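Local coordinates for protein peptide methionine sulfoxide reductase MSRA (Corynebacterium diphtheriae, PDB 4D7L) that probably repairs oxidatively damaged proteins by reducing the S-epimer of methionine sulfoxide back to methionine through thiol-disulfide exchange, at residues A76-L79 against F80-T83; H214-Y217 against L218-P222. All blocks are in the same frame, centred on the assembly; numbering follows the deposited sequence.

Contact 1. Residues A76-L79 against F80-T83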
loop_
_atom_site.group_PDB
_atom_site.type_symbol
_atom_site.label_atom_id
_atom_site.label_comp_id
_atom_site.label_asym_id
_atom_site.label_seq_id
_atom_site.Cartn_x
_atom_site.Cartn_y
_atom_site.Cartn_z
ATOM N N ALA A 76 3.478 -6.868 1.595
ATOM C CA ALA A 76 4.044 -5.540 1.534
ATOM C C ALA A 76 4.287 -4.982 2.931
ATOM O O ALA A 76 5.297 -4.335 3.161
ATOM C CB ALA A 76 3.117 -4.613 0.738
ATOM N N GLU A 77 3.372 -5.224 3.871
ATOM C CA GLU A 77 3.571 -4.650 5.208
ATOM C C GLU A 77 4.810 -5.247 5.870
ATOM O O GLU A 77 5.577 -4.541 6.533
ATOM C CB GLU A 77 2.357 -4.868 6.132
ATOM C CG GLU A 77 2.385 -3.824 7.300
ATOM C CD GLU A 77 1.558 -4.199 8.540
ATOM O OE1 GLU A 77 0.782 -5.185 8.513
ATOM O OE2 GLU A 77 1.685 -3.485 9.559
ATOM N N LYS A 78 4.975 -6.555 5.708
ATOM C CA LYS A 78 6.126 -7.265 6.295
ATOM C C LYS A 78 7.434 -6.716 5.725
ATOM O O LYS A 78 8.403 -6.484 6.464
ATOM C CB LYS A 78 5.997 -8.780 6.060
ATOM C CG LYS A 78 7.137 -9.663 6.648
ATOM C CD LYS A 78 6.749 -11.145 6.469
ATOM C CE LYS A 78 7.861 -12.161 6.771
ATOM N NZ LYS A 78 8.809 -11.775 7.835
ATOM N N LEU A 79 7.457 -6.502 4.414
ATOM C CA LEU A 79 8.629 -5.932 3.742
ATOM C C LEU A 79 9.054 -4.628 4.397
ATOM O O LEU A 79 10.244 -4.385 4.670
ATOM C CB LEU A 79 8.309 -5.675 2.262
ATOM C CG LEU A 79 9.432 -4.998 1.474
ATOM C CD1 LEU A 79 10.532 -6.030 1.181
ATOM C CD2 LEU A 79 8.894 -4.359 0.212
ATOM N N PHE A 80 8.075 -3.780 4.670
ATOM C CA PHE A 80 8.427 -2.481 5.228
ATOM C C PHE A 80 8.673 -2.484 6.735
ATOM O O PHE A 80 9.592 -1.787 7.184
ATOM C CB PHE A 80 7.359 -1.444 4.842
ATOM C CG PHE A 80 7.481 -1.013 3.411
ATOM C CD1 PHE A 80 8.547 -0.205 3.027
ATOM C CD2 PHE A 80 6.591 -1.466 2.441
ATOM C CE1 PHE A 80 8.719 0.167 1.696
ATOM C CE2 PHE A 80 6.740 -1.084 1.095
ATOM C CZ PHE A 80 7.810 -0.275 0.723
ATOM N N TRP A 81 7.947 -3.277 7.534
ATOM C CA TRP A 81 8.250 -3.212 8.975
ATOM C C TRP A 81 9.617 -3.824 9.250
ATOM O O TRP A 81 10.230 -3.539 10.277
ATOM C CB TRP A 81 7.164 -3.858 9.888
ATOM C CG TRP A 81 7.138 -5.365 10.023
ATOM C CD1 TRP A 81 8.117 -6.186 10.543
ATOM C CD2 TRP A 81 6.011 -6.206 9.763
ATOM N NE1 TRP A 81 7.680 -7.507 10.540
ATOM C CE2 TRP A 81 6.386 -7.537 10.076
ATOM C CE3 TRP A 81 4.713 -5.960 9.272
ATOM C CZ2 TRP A 81 5.515 -8.626 9.899
ATOM C CZ3 TRP A 81 3.847 -7.041 9.086
ATOM C CH2 TRP A 81 4.247 -8.359 9.414
ATOM N N GLU A 82 10.105 -4.650 8.332
ATOM C CA GLU A 82 11.449 -5.221 8.482
ATOM C C GLU A 82 12.551 -4.323 7.929
ATOM O O GLU A 82 13.727 -4.656 8.010
ATOM C CB GLU A 82 11.505 -6.598 7.813
ATOM C CG GLU A 82 10.678 -7.626 8.624
ATOM C CD GLU A 82 10.715 -9.042 8.068
ATOM O OE1 GLU A 82 11.183 -9.232 6.919
ATOM O OE2 GLU A 82 10.241 -9.956 8.788
ATOM N N THR A 83 12.181 -3.166 7.403
ATOM C CA THR A 83 13.181 -2.246 6.860
ATOM C C THR A 83 13.794 -1.350 7.922
ATOM O O THR A 83 13.063 -0.688 8.643
ATOM C CB THR A 83 12.554 -1.357 5.785
ATOM O OG1 THR A 83 12.049 -2.188 4.742
ATOM C CG2 THR A 83 13.596 -0.394 5.217
#

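Contact 2. Residues H214-Y217 against L218-P222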
loop_
_atom_site.group_PDB
_atom_site.type_symbol
_atom_site.label_atom_id
_atom_site.label_comp_id
_atom_site.label_asym_id
_atom_site.label_seq_id
_atom_site.Cartn_x
_atom_site.Cartn_y
_atom_site.Cartn_z
ATOM N N HIS A 214 -6.034 -7.861 9.932
ATOM C CA HIS A 214 -5.082 -7.636 8.829
ATOM C C HIS A 214 -3.746 -7.035 9.273
ATOM O O HIS A 214 -2.739 -7.156 8.566
ATOM C CB HIS A 214 -5.706 -6.710 7.760
ATOM C CG HIS A 214 -6.838 -7.350 7.017
ATOM N ND1 HIS A 214 -6.641 -8.120 5.892
ATOM C CD2 HIS A 214 -8.168 -7.371 7.264
ATOM C CE1 HIS A 214 -7.803 -8.590 5.474
ATOM N NE2 HIS A 214 -8.751 -8.131 6.275
ATOM N N GLN A 215 -3.746 -6.351 10.409
ATOM C CA GLN A 215 -2.546 -5.656 10.875
ATOM C C GLN A 215 -1.500 -6.669 11.277
ATOM O O GLN A 215 -1.745 -7.479 12.151
ATOM C CB GLN A 215 -2.889 -4.727 12.050
ATOM C CG GLN A 215 -4.060 -3.778 11.735
ATOM C CD GLN A 215 -3.761 -2.849 10.544
ATOM O OE1 GLN A 215 -2.611 -2.475 10.326
ATOM N NE2 GLN A 215 -4.803 -2.448 9.799
ATOM N N GLN A 216 -0.353 -6.636 10.609
ATOM C CA GLN A 216 0.714 -7.625 10.817
ATOM C C GLN A 216 0.200 -9.052 10.691
ATOM O O GLN A 216 0.606 -9.943 11.437
ATOM C CB GLN A 216 1.385 -7.422 12.182
ATOM C CG GLN A 216 2.039 -6.045 12.350
ATOM C CD GLN A 216 1.085 -5.023 12.941
ATOM O OE1 GLN A 216 0.594 -5.200 14.054
ATOM N NE2 GLN A 216 0.818 -3.952 12.199
ATOM N N TYR A 217 -0.694 -9.265 9.731
ATOM C CA TYR A 217 -1.302 -10.574 9.521
ATOM C C TYR A 217 -0.292 -11.727 9.463
ATOM O O TYR A 217 -0.484 -12.775 10.087
ATOM C CB TYR A 217 -2.119 -10.556 8.218
ATOM C CG TYR A 217 -2.739 -11.888 7.888
ATOM C CD1 TYR A 217 -3.862 -12.338 8.564
ATOM C CD2 TYR A 217 -2.206 -12.700 6.872
ATOM C CE1 TYR A 217 -4.438 -13.571 8.255
ATOM C CE2 TYR A 217 -2.777 -13.932 6.561
ATOM C CZ TYR A 217 -3.892 -14.360 7.255
ATOM O OH TYR A 217 -4.460 -15.581 6.951
ATOM N N LEU A 218 0.774 -11.533 8.699
ATOM C CA LEU A 218 1.723 -12.615 8.480
ATOM C C LEU A 218 2.517 -12.933 9.736
ATOM O O LEU A 218 2.980 -14.061 9.911
ATOM C CB LEU A 218 2.664 -12.262 7.339
ATOM C CG LEU A 218 1.959 -12.137 5.991
ATOM C CD1 LEU A 218 2.990 -11.788 4.923
ATOM C CD2 LEU A 218 1.194 -13.434 5.642
ATOM N N HIS A 219 2.679 -11.951 10.616
ATOM C CA HIS A 219 3.319 -12.231 11.902
ATOM C C HIS A 219 2.373 -12.988 12.847
ATOM O O HIS A 219 2.768 -13.953 13.510
ATOM C CB HIS A 219 3.794 -10.940 12.574
ATOM C CG HIS A 219 4.483 -11.183 13.887
ATOM N ND1 HIS A 219 5.804 -11.567 13.965
ATOM C CD2 HIS A 219 4.015 -11.175 15.154
ATOM C CE1 HIS A 219 6.131 -11.750 15.235
ATOM N NE2 HIS A 219 5.063 -11.509 15.978
ATOM N N LYS A 220 1.131 -12.522 12.934
ATOM C CA LYS A 220 0.134 -13.125 13.815
ATOM C C LYS A 220 -0.240 -14.528 13.373
ATOM O O LYS A 220 -0.563 -15.372 14.201
ATOM C CB LYS A 220 -1.141 -12.267 13.855
ATOM C CG LYS A 220 -0.969 -10.903 14.529
ATOM C CD LYS A 220 -2.191 -10.021 14.264
ATOM C CE LYS A 220 -2.080 -8.660 14.934
ATOM N NZ LYS A 220 -3.228 -7.794 14.474
ATOM N N ASN A 221 -0.252 -14.761 12.062
ATOM C CA ASN A 221 -0.625 -16.070 11.553
ATOM C C ASN A 221 0.458 -16.598 10.625
ATOM O O ASN A 221 0.402 -16.414 9.408
ATOM C CB ASN A 221 -1.971 -16.005 10.824
ATOM C CG ASN A 221 -2.364 -17.338 10.243
ATOM O OD1 ASN A 221 -1.880 -18.393 10.691
ATOM N ND2 ASN A 221 -3.245 -17.317 9.248
ATOM N N PRO A 222 1.450 -17.278 11.204
ATOM C CA PRO A 222 2.574 -17.808 10.434
ATOM C C PRO A 222 2.155 -18.921 9.459
ATOM O O PRO A 222 2.969 -19.331 8.628
ATOM C CB PRO A 222 3.538 -18.306 11.513
ATOM C CG PRO A 222 2.741 -18.427 12.741
ATOM C CD PRO A 222 1.622 -17.462 12.651
#

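Contact 1. Residues A76-L79 against F80-T83
Lys78 CA lies over one face of the Trp81 indole, near the C-terminal end of helix 73-81. It is 3.4 Å from the centroid of the six-membered ring, almost on the ring normal, a CH-pi contact. Trp81 reaches back over this turn because its CG sits between the backbone N and the carbonyl carbon (chi1 79°). Glu77 CD meets the edge of the same indole, with the carboxylate nearly perpendicular to the ring. Leu79 CD2 lies over one face of Phe80, 4.0 Å from Phe80 CE2.

Lys78 NZ and Glu82 OE2 form a salt bridge on the syn side of the carboxylate. The modelled 2.5 Å is very short, so its exact length is doubtful. Glu77 OE2 bonds Thr89 OG1, and Glu77 OE1 bonds Gln216 N.

Helical backbone bonds run from Phe80, Trp81 and Glu82 to the residues four earlier. At the next step Thr83 OG1 donates to Leu79 O at 2.8 Å.

The helix begins right after the predicted active-site Cys72. Phe80 packs on Val119, Leu131 and Ala135, and the Trp81 ring meets His51. The helix thus packs on strands 86-94 and 114-121 and beside helix 128-137.

Contact 2. Residues H214-Y217 against L218-P222
Gln216 O accepts from Lys220 N at 3.0 Å across the first turn of helix 217-220. A type II beta turn, His214 to Tyr217, leads into this helix, with Gln216 at the N-cap. Gln216 has positive phi (53°), as the third residue of such a turn does. Its carbonyl also receives a weak bond from His219 N. Asn221 N then bonds to Tyr217 O at 2.8 Å, and Asn221 is the first residue to leave helical geometry.

Lys220 runs back along the turn. Its chain is extended beyond CG, and NZ donates to Gln215 O over 2.8 Å. Tyr217 and Asn221 lie side by side and point the same way. Asn221 ND2 donates to Tyr217 OH at 3.1 Å. The hydroxyl lies close to the amide plane, while the ring and amide planes are 88° apart. Both side chains have CG anti to the backbone N (chi1 178° in each), which sends them along the same side of the turn. Leu218 CD2 touches Tyr217 CD2 at 3.7 Å, and the Tyr217 ring stacks on Trp74. The side chain of Leu218 is about 7 Å from that of the predicted active-site Cys72.

The amides of Gln215 and Gln216 bond outside the turn, to Val91 and Ala52 among others. Through its bond to Gln215 O, the lysine ammonium ties the end of the short helix to the turn before it. Asp212 lies at long, weak ion-pair range of the same ammonium and may help to offset its charge. The amide-to-phenol bond is a second link, so two side-chain bonds connect the end of this one-turn helix back to its start and to the preceding turn.

How the contacts relate
From the N terminus, contact 1 comes first, within helix 73-81, which starts just after the predicted active-site Cys72. The chain then passes through the rest of the sheet and helices 128-137 and 166-186. Contact 2 follows strand 208-209, just before Cys226, which forms a disulfide with Cys72. Each contact closes only short local turns; they lie in series and neither nest nor cross. They touch in space: the centres of contact 1 and contact 2 are about 12 Å apart. The carboxylate of Glu77 reaches the turn 214-217, and Trp81 packs on Gln216 and His219. Together they join helix 73-81 to the turn 214-217 and the short helix 217-220.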